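Local coordinates for protein transcription initiation factor IIB,Transcription initiation factor IIB (Methanocaldococcus jannaschii, PDB 5O9J) that forms a mini-intein of the HINT fold, a self-splicing element that probably excises itself from its host transcription factor and joins the flanking protein segments, at residues Ile109-Asp112 and Glu113-Val116. Numbering follows the deposited sequence.
Sequences IRVD and ELKV
A type I beta-turn from Arg110 to Glu113 ends strand 105-110, an outermost strand of its sheet, and is closed by the bond from Glu113 N to Arg110 O (3.1 Å). A weak second bond, Leu114 N to Val111 O at 3.5 Å, continues the bend by one residue. Water 2 donates to both Val111 O and Leu114 O, bracing the exit of the turn. Asp112 has CG set between its backbone N and carbonyl carbon (chi1 60°), which brings the carboxylate back to Arg110. The guanidinium takes it side-on: Arg110 NE donates to Asp112 OD1 on its syn side, and Arg110 NH2 makes a nearly straight, charged hydrogen bond to Asp112 OD2 (2.6 Å, 172°), approaching from above the carboxylate plane. OD2 also pairs with Arg94, so two arginines share this acid. An alanine in place of Asp112 would probably leave Arg110 and Arg94 without their shared counter-charge and the Arg110 guanidinium freer to turn. In the HINT fold of this intein, the turn begins the link from strand 105-110 to strand 119-123. The Glu113 side chain lies beside that of Asp112 and points the same way, their carboxylate planes 18° apart, and Glu113 OE1 weakly accepts from water 1, itself bound by Arg110 N. Inward, Leu114 splits its methyls: CD2 meets Ile109 CG2 at 4.1 Å, whereas CD1 lies 3.8 Å from Val111 CA. Leu114 also packs on Val98, Ile82, Ile148 and Ile151 of neighbouring strands.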
loop_
_atom_site.group_PDB
_atom_site.type_symbol
_atom_site.label_atom_id
_atom_site.label_comp_id
_atom_site.label_asym_id
_atom_site.label_seq_id
_atom_site.Cartn_x
_atom_site.Cartn_y
_atom_site.Cartn_z
ATOM N N ILE A 109 -6.981 -4.346 12.789
ATOM C CA ILE A 109 -8.160 -3.486 12.941
ATOM C C ILE A 109 -8.356 -2.564 11.730
ATOM O O ILE A 109 -7.416 -1.898 11.304
ATOM C CB ILE A 109 -8.066 -2.620 14.213
ATOM C CG1 ILE A 109 -7.920 -3.499 15.453
ATOM C CG2 ILE A 109 -9.292 -1.706 14.345
ATOM C CD1 ILE A 109 -9.049 -4.486 15.636
ATOM N N ARG A 110 -9.569 -2.533 11.177
ATOM C CA ARG A 110 -9.899 -1.592 10.102
ATOM C C ARG A 110 -9.542 -0.159 10.504
ATOM O O ARG A 110 -9.662 0.208 11.675
ATOM C CB ARG A 110 -11.379 -1.688 9.738
ATOM C CG ARG A 110 -11.685 -2.791 8.745
ATOM C CD ARG A 110 -13.164 -2.858 8.434
ATOM N NE ARG A 110 -13.714 -1.551 8.092
ATOM C CZ ARG A 110 -14.253 -1.250 6.916
ATOM N NH1 ARG A 110 -14.312 -2.161 5.951
ATOM N NH2 ARG A 110 -14.736 -0.034 6.708
ATOM N N VAL A 111 -9.082 0.636 9.542
ATOM C CA VAL A 111 -8.572 1.973 9.841
ATOM C C VAL A 111 -9.663 2.920 10.333
ATOM O O VAL A 111 -9.379 3.888 11.051
ATOM C CB VAL A 111 -7.886 2.603 8.611
ATOM C CG1 VAL A 111 -6.629 1.819 8.247
ATOM C CG2 VAL A 111 -8.847 2.659 7.433
ATOM N N ASP A 112 -10.909 2.641 9.957
ATOM C CA ASP A 112 -12.021 3.502 10.356
ATOM C C ASP A 112 -12.534 3.148 11.755
ATOM O O ASP A 112 -13.383 3.844 12.304
ATOM C CB ASP A 112 -13.160 3.434 9.326
ATOM C CG ASP A 112 -13.731 2.035 9.161
ATOM O OD1 ASP A 112 -13.142 1.071 9.693
ATOM O OD2 ASP A 112 -14.774 1.901 8.481
ATOM N N GLU A 113 -11.998 2.075 12.330
ATOM C CA GLU A 113 -12.354 1.677 13.689
ATOM C C GLU A 113 -11.221 1.979 14.666
ATOM O O GLU A 113 -11.312 1.687 15.860
ATOM C CB GLU A 113 -12.715 0.193 13.736
ATOM C CG GLU A 113 -13.912 -0.177 12.867
ATOM C CD GLU A 113 -14.351 -1.624 13.044
ATOM O OE1 GLU A 113 -13.829 -2.305 13.954
ATOM O OE2 GLU A 113 -15.221 -2.081 12.268
ATOM N N LEU A 114 -10.150 2.570 14.155
ATOM C CA LEU A 114 -9.047 2.994 15.005
ATOM C C LEU A 114 -9.419 4.240 15.799
ATOM O O LEU A 114 -10.252 5.037 15.367
ATOM C CB LEU A 114 -7.801 3.266 14.170
ATOM C CG LEU A 114 -7.105 2.059 13.554
ATOM C CD1 LEU A 114 -6.064 2.549 12.577
ATOM C CD2 LEU A 114 -6.468 1.214 14.642
ATOM N N LYS A 115 -8.788 4.402 16.956
ATOM C CA LYS A 115 -9.021 5.554 17.816
ATOM C C LYS A 115 -7.698 6.154 18.262
ATOM O O LYS A 115 -6.713 5.440 18.398
ATOM C CB LYS A 115 -9.855 5.146 19.031
ATOM C CG LYS A 115 -11.254 4.660 18.676
ATOM C CD LYS A 115 -11.890 3.873 19.814
ATOM C CE LYS A 115 -11.104 2.605 20.122
ATOM N NZ LYS A 115 -11.846 1.686 21.032
ATOM N N VAL A 116 -7.675 7.466 18.483
ATOM C CA VAL A 116 -6.499 8.132 19.043
ATOM C C VAL A 116 -6.106 7.422 20.334
ATOM O O VAL A 116 -6.973 7.023 21.105
ATOM C CB VAL A 116 -6.765 9.638 19.315
ATOM C CG1 VAL A 116 -5.576 10.285 20.023
ATOM C CG2 VAL A 116 -7.081 10.372 18.017
HETATM O O HOH W 1 -11.843 -4.044 12.547
HETATM O O HOH W 2 -10.851 5.581 12.650
#